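Local coordinates for putative lipoprotein (Bacteroides ovatus, PDB 3OQQ) that is of unknown function but is probably an extracellular lipoprotein, and binds calcium ions in the crystal, at residues 21-26 with 101-106; 62-67 with 107-112; 349-354 with 373-378. All blocks are in the same frame, centred on the assembly; numbering follows the deposited sequence. Where two conformers were deposited one is given.

Contact 1: 21-26 with 101-106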
loop_
_atom_site.group_PDB
_atom_site.type_symbol
_atom_site.label_atom_id
_atom_site.label_comp_id
_atom_site.label_asym_id
_atom_site.label_seq_id
_atom_site.Cartn_x
_atom_site.Cartn_y
_atom_site.Cartn_z
ATOM N N THR A 21 -28.450 -2.657 -4.101
ATOM C CA THR A 21 -28.375 -1.707 -5.221
ATOM C C THR A 21 -26.972 -1.170 -5.417
ATOM O O THR A 21 -26.635 -0.691 -6.512
ATOM C CB THR A 21 -29.357 -0.542 -5.050
ATOM O OG1 THR A 21 -29.484 0.092 -6.327
ATOM C CG2 THR A 21 -28.878 0.504 -4.014
ATOM N N LEU A 22 -26.165 -1.201 -4.351
ATOM C CA LEU A 22 -24.810 -0.662 -4.388
ATOM C C LEU A 22 -23.941 -1.448 -5.370
ATOM O O LEU A 22 -24.187 -2.637 -5.621
ATOM C CB LEU A 22 -24.201 -0.634 -2.985
ATOM C CG LEU A 22 -25.098 -0.039 -1.893
ATOM C CD1 LEU A 22 -24.438 -0.145 -0.557
ATOM C CD2 LEU A 22 -25.425 1.398 -2.177
ATOM N N VAL A 23 -22.979 -0.750 -5.992
ATOM C CA VAL A 23 -22.159 -1.349 -7.038
ATOM C C VAL A 23 -20.672 -1.417 -6.633
ATOM O O VAL A 23 -20.216 -0.690 -5.753
ATOM C CB VAL A 23 -22.353 -0.615 -8.407
ATOM C CG1 VAL A 23 -23.812 -0.689 -8.878
ATOM C CG2 VAL A 23 -21.875 0.841 -8.350
ATOM N N ASN A 24 -19.922 -2.260 -7.336
ATOM C CA ASN A 24 -18.487 -2.394 -7.144
ATOM C C ASN A 24 -17.793 -2.057 -8.446
ATOM O O ASN A 24 -18.270 -2.459 -9.497
ATOM C CB ASN A 24 -18.155 -3.791 -6.671
ATOM C CG ASN A 24 -18.705 -4.068 -5.301
ATOM O OD1 ASN A 24 -18.546 -3.284 -4.369
ATOM N ND2 ASN A 24 -19.411 -5.165 -5.161
ATOM N N VAL A 25 -16.710 -1.258 -8.383
ATOM C CA VAL A 25 -15.948 -0.836 -9.564
ATOM C C VAL A 25 -14.553 -1.459 -9.481
ATOM O O VAL A 25 -13.905 -1.364 -8.434
ATOM C CB VAL A 25 -15.903 0.705 -9.704
ATOM C CG1 VAL A 25 -15.136 1.129 -10.960
ATOM C CG2 VAL A 25 -17.321 1.297 -9.694
ATOM N N TYR A 26 -14.113 -2.116 -10.571
ATOM C CA TYR A 26 -12.822 -2.826 -10.665
ATOM C C TYR A 26 -11.979 -2.306 -11.831
ATOM O O TYR A 26 -12.537 -1.837 -12.828
ATOM C CB TYR A 26 -13.073 -4.345 -10.895
ATOM C CG TYR A 26 -13.937 -5.009 -9.840
ATOM C CD1 TYR A 26 -15.328 -4.969 -9.921
ATOM C CD2 TYR A 26 -13.365 -5.703 -8.781
ATOM C CE1 TYR A 26 -16.124 -5.534 -8.929
ATOM C CE2 TYR A 26 -14.153 -6.274 -7.778
ATOM C CZ TYR A 26 -15.531 -6.200 -7.866
ATOM O OH TYR A 26 -16.309 -6.799 -6.904
ATOM N N VAL A 101 -14.577 8.706 -13.637
ATOM C CA VAL A 101 -15.579 7.827 -14.232
ATOM C C VAL A 101 -16.946 8.374 -13.871
ATOM O O VAL A 101 -17.118 8.909 -12.780
ATOM C CB VAL A 101 -15.381 6.344 -13.789
ATOM C CG1 VAL A 101 -15.763 6.115 -12.325
ATOM C CG2 VAL A 101 -16.121 5.378 -14.697
ATOM N N THR A 102 -17.896 8.274 -14.793
ATOM C CA THR A 102 -19.274 8.674 -14.542
ATOM C C THR A 102 -20.086 7.400 -14.617
ATOM O O THR A 102 -20.224 6.804 -15.677
ATOM C CB THR A 102 -19.727 9.790 -15.477
ATOM O OG1 THR A 102 -18.926 10.933 -15.178
ATOM C CG2 THR A 102 -21.204 10.151 -15.279
ATOM N N LEU A 103 -20.536 6.934 -13.459
ATOM C CA LEU A 103 -21.318 5.713 -13.375
ATOM C C LEU A 103 -22.793 6.007 -13.659
ATOM O O LEU A 103 -23.297 7.095 -13.362
ATOM C CB LEU A 103 -21.157 5.077 -11.983
ATOM C CG LEU A 103 -19.737 4.701 -11.531
ATOM C CD1 LEU A 103 -19.760 4.240 -10.092
ATOM C CD2 LEU A 103 -19.102 3.626 -12.445
ATOM N N ALA A 104 -23.478 5.015 -14.218
ATOM C CA ALA A 104 -24.912 5.047 -14.498
ATOM C C ALA A 104 -25.429 3.640 -14.364
ATOM O O ALA A 104 -24.736 2.678 -14.734
ATOM C CB ALA A 104 -25.193 5.610 -15.893
ATOM N N LEU A 105 -26.606 3.514 -13.777
ATOM C CA LEU A 105 -27.248 2.228 -13.545
ATOM C C LEU A 105 -28.066 1.755 -14.760
ATOM O O LEU A 105 -29.053 2.411 -15.129
ATOM C CB LEU A 105 -28.159 2.341 -12.313
ATOM C CG LEU A 105 -27.978 1.392 -11.156
ATOM C CD1 LEU A 105 -26.524 1.289 -10.718
ATOM C CD2 LEU A 105 -28.832 1.827 -10.004
ATOM N N PRO A 106 -27.716 0.570 -15.349
ATOM C CA PRO A 106 -28.529 0.015 -16.449
ATOM C C PRO A 106 -29.957 -0.254 -15.975
ATOM O O PRO A 106 -30.192 -0.347 -14.770
ATOM C CB PRO A 106 -27.790 -1.287 -16.797
ATOM C CG PRO A 106 -26.398 -1.058 -16.325
ATOM C CD PRO A 106 -26.592 -0.334 -15.035
#
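V25 and L103 meet methyl to methyl in the apolar interior between strands 23-26 and 96-104. The two strands are not hydrogen-bonded neighbours: V25 and L103 have their CA atoms 9.3 Å apart, and side chains fill the interval. Antiparallel pairing runs from 23-26 through 59-65 and 71-80 to 96-104, consistent with a sheet that curls round so that 23-26 and 96-104 face each other across a shared interior.

The apolar contacts run along alternate residues, V23 and V25 from one strand and L103 and L105 opposite them, all four with their CB atoms directed into the gap. CG2 of V25 sits at the forked end of L103, 3.8 Å from CD1 and 4.0 Å from CD2. V23 divides its branches between two partners. Its CG1 lies 3.8 Å from CD1 of L105, while CG2 is a looser neighbour of L103 CD1 at 4.4 Å. In V23 the methyl that reaches L105 stands opposite the carbonyl carbon across the CA-CB bond (chi1 -60°), which leaves the other branch for the L103 side. The selenomethionine M62 packs on V23, and F76 on L103, so neighbouring strands continue the same interior.

The polar element is slight. The hydroxyl OG1 of T21 comes within 4.1 Å of L105 CD2, the two side chains crossing at about a right angle, but the bond it makes is to V110 O in the loop beyond L105, and P112 touches both side chains.

With only dispersion and water exclusion acting between V23, V25, L103 and L105, the contact is non-directional: shape complementarity of the methyl groups, rather than bonding geometry, probably governs how the two strands sit against each other.

Contact 2: 62-67 with 107-112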
loop_
_atom_site.group_PDB
_atom_site.type_symbol
_atom_site.label_atom_id
_atom_site.label_comp_id
_atom_site.label_asym_id
_atom_site.label_seq_id
_atom_site.Cartn_x
_atom_site.Cartn_y
_atom_site.Cartn_z
HETATM N N MSE A 62 -17.935 -2.043 -13.758
HETATM C CA MSE A 62 -18.903 -1.930 -12.677
HETATM C C MSE A 62 -19.689 -3.231 -12.588
HETATM O O MSE A 62 -20.377 -3.600 -13.548
HETATM C CB MSE A 62 -19.838 -0.730 -12.935
HETATM C CG MSE A 62 -20.846 -0.478 -11.814
HETATM SE SE MSE A 62 -22.157 0.884 -12.282
HETATM C CE MSE A 62 -23.230 -0.160 -13.401
ATOM N N LYS A 63 -19.549 -3.944 -11.457
ATOM C CA LYS A 63 -20.327 -5.159 -11.222
ATOM C C LYS A 63 -21.577 -4.747 -10.458
ATOM O O LYS A 63 -21.495 -3.949 -9.506
ATOM C CB LYS A 63 -19.531 -6.250 -10.492
ATOM C CG LYS A 63 -18.382 -6.783 -11.359
ATOM C CD LYS A 63 -18.222 -8.297 -11.362
ATOM C CE LYS A 63 -17.009 -8.662 -12.193
ATOM N NZ LYS A 63 -17.293 -9.669 -13.247
ATOM N N TYR A 64 -22.741 -5.241 -10.907
ATOM C CA TYR A 64 -23.987 -4.876 -10.256
ATOM C C TYR A 64 -24.974 -6.050 -10.199
ATOM O O TYR A 64 -24.924 -6.958 -11.032
ATOM C CB TYR A 64 -24.627 -3.669 -10.980
ATOM C CG TYR A 64 -25.168 -3.959 -12.374
ATOM C CD1 TYR A 64 -24.365 -3.803 -13.501
ATOM C CD2 TYR A 64 -26.510 -4.289 -12.569
ATOM C CE1 TYR A 64 -24.872 -4.010 -14.784
ATOM C CE2 TYR A 64 -27.027 -4.497 -13.846
ATOM C CZ TYR A 64 -26.206 -4.349 -14.950
ATOM O OH TYR A 64 -26.706 -4.550 -16.209
ATOM N N ASN A 65 -25.900 -5.983 -9.230
ATOM C CA ASN A 65 -26.967 -6.949 -9.024
ATOM C C ASN A 65 -28.106 -6.625 -9.938
ATOM O O ASN A 65 -28.546 -5.470 -9.999
ATOM C CB ASN A 65 -27.438 -6.925 -7.557
ATOM C CG ASN A 65 -26.337 -7.277 -6.600
ATOM O OD1 ASN A 65 -25.623 -8.247 -6.800
ATOM N ND2 ASN A 65 -26.136 -6.480 -5.567
ATOM N N THR A 66 -28.588 -7.638 -10.659
ATOM C CA THR A 66 -29.696 -7.474 -11.575
ATOM C C THR A 66 -30.995 -7.742 -10.873
ATOM O O THR A 66 -31.021 -8.368 -9.811
ATOM C CB THR A 66 -29.565 -8.396 -12.800
ATOM O OG1 THR A 66 -29.759 -9.756 -12.397
ATOM C CG2 THR A 66 -28.254 -8.188 -13.600
ATOM N N VAL A 67 -32.078 -7.302 -11.512
ATOM C CA VAL A 67 -33.447 -7.447 -11.038
ATOM C C VAL A 67 -33.838 -8.956 -10.973
ATOM O O VAL A 67 -34.797 -9.304 -10.293
ATOM C CB VAL A 67 -34.398 -6.596 -11.933
ATOM C CG1 VAL A 67 -34.619 -7.218 -13.318
ATOM C CG2 VAL A 67 -35.718 -6.293 -11.234
ATOM N N GLU A 107 -30.906 -0.358 -16.903
ATOM C CA GLU A 107 -32.325 -0.535 -16.574
ATOM C C GLU A 107 -32.658 -1.892 -15.915
ATOM O O GLU A 107 -33.708 -2.003 -15.284
ATOM C CB GLU A 107 -33.197 -0.342 -17.827
ATOM C CG GLU A 107 -33.349 1.110 -18.273
ATOM C CD GLU A 107 -33.934 2.111 -17.290
ATOM O OE1 GLU A 107 -34.773 1.718 -16.444
ATOM O OE2 GLU A 107 -33.563 3.303 -17.381
ATOM N N ASP A 108 -31.793 -2.907 -16.071
ATOM C CA ASP A 108 -31.997 -4.217 -15.461
ATOM C C ASP A 108 -31.307 -4.328 -14.067
ATOM O O ASP A 108 -31.244 -5.415 -13.500
ATOM C CB ASP A 108 -31.491 -5.321 -16.410
ATOM C CG ASP A 108 -29.998 -5.319 -16.677
ATOM O OD1 ASP A 108 -29.324 -4.327 -16.324
ATOM O OD2 ASP A 108 -29.500 -6.317 -17.174
ATOM N N ALA A 109 -30.799 -3.211 -13.520
ATOM C CA ALA A 109 -30.123 -3.218 -12.228
ATOM C C ALA A 109 -31.106 -3.155 -11.074
ATOM O O ALA A 109 -32.247 -2.687 -11.259
ATOM C CB ALA A 109 -29.172 -2.041 -12.138
ATOM N N VAL A 110 -30.652 -3.585 -9.862
ATOM C CA VAL A 110 -31.451 -3.399 -8.644
ATOM C C VAL A 110 -31.501 -1.872 -8.424
ATOM O O VAL A 110 -30.447 -1.229 -8.304
ATOM C CB VAL A 110 -30.951 -4.164 -7.382
ATOM C CG1 VAL A 110 -31.766 -3.740 -6.144
ATOM C CG2 VAL A 110 -31.047 -5.673 -7.589
ATOM N N GLN A 111 -32.703 -1.305 -8.484
ATOM C CA GLN A 111 -32.907 0.137 -8.364
ATOM C C GLN A 111 -32.789 0.602 -6.905
ATOM O O GLN A 111 -33.313 -0.058 -6.003
ATOM C CB GLN A 111 -34.244 0.555 -8.979
ATOM C CG GLN A 111 -34.305 0.340 -10.504
ATOM C CD GLN A 111 -33.212 1.089 -11.253
ATOM O OE1 GLN A 111 -33.088 2.317 -11.169
ATOM N NE2 GLN A 111 -32.379 0.366 -11.982
ATOM N N PRO A 112 -32.087 1.736 -6.654
ATOM C CA PRO A 112 -31.904 2.170 -5.270
ATOM C C PRO A 112 -33.157 2.730 -4.617
ATOM O O PRO A 112 -33.966 3.419 -5.251
ATOM C CB PRO A 112 -30.792 3.220 -5.357
ATOM C CG PRO A 112 -30.802 3.694 -6.749
ATOM C CD PRO A 112 -31.382 2.621 -7.608
#
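D108 meets both Y64 and the chain just beyond strand 59-65, at a single antiparallel beta bridge that pairs T66 with A109 as a non-hydrogen-bonded pair. The Y64 hydroxyl donates to D108 OD1 at 2.6 Å, entering on the syn lone pair, with ring and carboxylate planes 62° apart. D108 reaches it because CG is folded back between its backbone N and carbonyl carbon (chi1 65°). A phenylalanine in place of Y64 would probably leave the D108 carboxylate without this donor and more able to turn. D108 also contributes its backbone: O accepts V67 N at 2.9 Å and lies close to T66 CA in a CA-H...O contact.

At A109, CB presses obliquely on the Y64 ring, 3.5 Å from CD2, so the tyrosine is met by carbon along its length and by the carboxylate at its end. V110 supplies the second bridge bond, its N donating to N65 O at 2.8 Å. Its CG2 then lies alongside N65 CB and close to T66 O, at the edge of the bridge. Q111 turns back on its own segment: NE2 reaches A109 O at 3.1 Å, approaching from above the carbonyl plane, 55° out of it.

Contact 3: 349-354 with 373-378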
loop_
_atom_site.group_PDB
_atom_site.type_symbol
_atom_site.label_atom_id
_atom_site.label_comp_id
_atom_site.label_asym_id
_atom_site.label_seq_id
_atom_site.Cartn_x
_atom_site.Cartn_y
_atom_site.Cartn_z
ATOM N N GLY A 349 11.590 11.119 -4.085
ATOM C CA GLY A 349 10.680 12.238 -3.923
ATOM C C GLY A 349 9.894 12.233 -2.631
ATOM O O GLY A 349 9.087 13.131 -2.420
ATOM N N TYR A 350 10.095 11.213 -1.771
ATOM C CA TYR A 350 9.372 11.087 -0.494
ATOM C C TYR A 350 10.259 11.504 0.660
ATOM O O TYR A 350 11.425 11.083 0.749
ATOM C CB TYR A 350 8.857 9.648 -0.306
ATOM C CG TYR A 350 7.708 9.291 -1.230
ATOM C CD1 TYR A 350 7.942 8.822 -2.524
ATOM C CD2 TYR A 350 6.386 9.372 -0.795
ATOM C CE1 TYR A 350 6.887 8.423 -3.354
ATOM C CE2 TYR A 350 5.327 8.998 -1.620
ATOM C CZ TYR A 350 5.583 8.510 -2.893
ATOM O OH TYR A 350 4.525 8.151 -3.691
ATOM N N ALA A 351 9.695 12.327 1.548
ATOM C CA ALA A 351 10.386 12.929 2.688
ATOM C C ALA A 351 10.725 11.947 3.803
ATOM O O ALA A 351 9.948 11.026 4.100
ATOM C CB ALA A 351 9.524 14.049 3.281
ATOM N N PRO A 352 11.846 12.178 4.503
ATOM C CA PRO A 352 12.101 11.387 5.723
ATOM C C PRO A 352 11.043 11.730 6.769
ATOM O O PRO A 352 10.400 12.774 6.641
ATOM C CB PRO A 352 13.470 11.909 6.192
ATOM C CG PRO A 352 13.518 13.305 5.688
ATOM C CD PRO A 352 12.858 13.247 4.342
ATOM N N THR A 353 10.884 10.911 7.814
ATOM C CA THR A 353 9.982 11.302 8.895
ATOM C C THR A 353 10.599 12.532 9.574
ATOM O O THR A 353 11.815 12.716 9.455
ATOM C CB THR A 353 9.795 10.141 9.897
ATOM O OG1 THR A 353 11.042 9.893 10.533
ATOM C CG2 THR A 353 9.265 8.865 9.250
ATOM N N SER A 354 9.809 13.335 10.319
ATOM C CA SER A 354 10.314 14.489 11.101
ATOM C C SER A 354 11.448 14.082 12.053
ATOM O O SER A 354 12.371 14.854 12.256
ATOM C CB SER A 354 9.200 15.111 11.944
ATOM O OG SER A 354 8.122 15.518 11.125
ATOM N N ASN A 373 17.976 18.369 -4.635
ATOM C CA ASN A 373 16.628 18.902 -4.824
ATOM C C ASN A 373 15.538 17.858 -4.828
ATOM O O ASN A 373 14.354 18.215 -4.758
ATOM C CB ASN A 373 16.596 19.703 -6.106
ATOM C CG ASN A 373 17.596 20.825 -6.004
ATOM O OD1 ASN A 373 18.520 20.917 -6.810
ATOM N ND2 ASN A 373 17.560 21.559 -4.884
ATOM N N VAL A 374 15.916 16.578 -4.865
ATOM C CA VAL A 374 14.952 15.464 -4.842
ATOM C C VAL A 374 15.306 14.527 -3.676
ATOM O O VAL A 374 16.473 14.115 -3.552
ATOM C CB VAL A 374 14.930 14.707 -6.195
ATOM C CG1 VAL A 374 13.959 13.530 -6.159
ATOM C CG2 VAL A 374 14.594 15.653 -7.364
ATOM N N TYR A 375 14.307 14.176 -2.836
ATOM C CA TYR A 375 14.548 13.232 -1.726
ATOM C C TYR A 375 14.923 11.838 -2.234
ATOM O O TYR A 375 14.312 11.363 -3.189
ATOM C CB TYR A 375 13.304 13.082 -0.840
ATOM C CG TYR A 375 12.955 14.277 0.012
ATOM C CD1 TYR A 375 13.807 14.707 1.022
ATOM C CD2 TYR A 375 11.716 14.898 -0.105
ATOM C CE1 TYR A 375 13.469 15.785 1.844
ATOM C CE2 TYR A 375 11.354 15.958 0.728
ATOM C CZ TYR A 375 12.225 16.383 1.716
ATOM O OH TYR A 375 11.861 17.416 2.544
ATOM N N TYR A 376 15.880 11.175 -1.555
ATOM C CA TYR A 376 16.315 9.804 -1.813
ATOM C C TYR A 376 16.515 9.475 -3.322
ATOM O O TYR A 376 15.980 8.489 -3.841
ATOM C CB TYR A 376 15.310 8.834 -1.170
ATOM C CG TYR A 376 15.318 8.898 0.344
ATOM C CD1 TYR A 376 16.317 8.267 1.084
ATOM C CD2 TYR A 376 14.325 9.587 1.037
ATOM C CE1 TYR A 376 16.325 8.318 2.481
ATOM C CE2 TYR A 376 14.329 9.657 2.431
ATOM C CZ TYR A 376 15.324 9.011 3.150
ATOM O OH TYR A 376 15.301 9.058 4.525
ATOM N N SER A 377 17.336 10.268 -4.013
ATOM C CA SER A 377 17.564 10.007 -5.438
ATOM C C SER A 377 18.947 10.380 -5.832
ATOM O O SER A 377 19.396 11.452 -5.427
ATOM C CB SER A 377 16.563 10.788 -6.280
ATOM O OG SER A 377 16.665 10.444 -7.649
ATOM N N ASN A 378 19.637 9.536 -6.656
ATOM C CA ASN A 378 20.982 9.915 -7.098
ATOM C C ASN A 378 20.856 11.049 -8.147
ATOM O O ASN A 378 19.733 11.431 -8.497
ATOM C CB ASN A 378 21.838 8.704 -7.569
ATOM C CG ASN A 378 21.567 8.134 -8.947
ATOM O OD1 ASN A 378 20.701 8.591 -9.705
ATOM N ND2 ASN A 378 22.261 7.059 -9.274
#
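A351 lies over the ring of Y375, its CA 3.7 Å from the ring centroid and 14° off the normal, a CH-pi contact displaced somewhat toward the rim. CB of A351 extends the coverage, 3.7 Å from Y375 CE2. The proline that follows comes to the same ring: P352 CD is 3.6 Å from Y375 CE1, the two side chains crossing at about a right angle. P352 also has Y376 beside it, CB lying 3.8 Å from the tyrosine OH, so the pyrrolidine is touched by two consecutive aromatic residues.

Between the two segments the one hydrogen bond is backbone to backbone. G349 N donates to Y375 O at 2.9 Å with a nearly linear N-H...O angle of 173°. Y375 CG is anti to the carbonyl carbon, which carries the ring away from that carbonyl and over to A351. G349 has a positive phi, a conformation that favours glycine.

A carbonyl-to-ring contact adds to this. Y350 O lies in the plane of the Y376 ring at its edge, 3.3 Å from CD2, and also close to CB of Y375. The hydroxyl of Y376 is bonded to E344 O on strand 343-346, while Y360 OH from the intervening helix bonds Y376 N.

Neither segment is helix or strand. The contact joins the loops before and after helix 357-364 through one backbone bond and an alanine-proline pair packed on adjacent tyrosines, beside strand 343-346 at the edge of the six-stranded antiparallel sheet.

Contacts 1 and 2 form a continuous region: strands 23-26 and 59-65 are sheet neighbours, N24 O pairs with K63 N, and the two contacts touch through the bond between T21 and V110. Within it the chemistry changes with depth. Contact 1 is buried and almost wholly aliphatic, while contact 2, at the strand ends, is partly buried and relies on backbone bonds and a tyrosine-aspartate pair. Contact 3, also partly buried, lies on the other side of the chain's centre, about 38 Å and 47 Å from contacts 1 and 2 between centres. It joins two loops through aromatic packing and one backbone bond, and shares no strand with the other two.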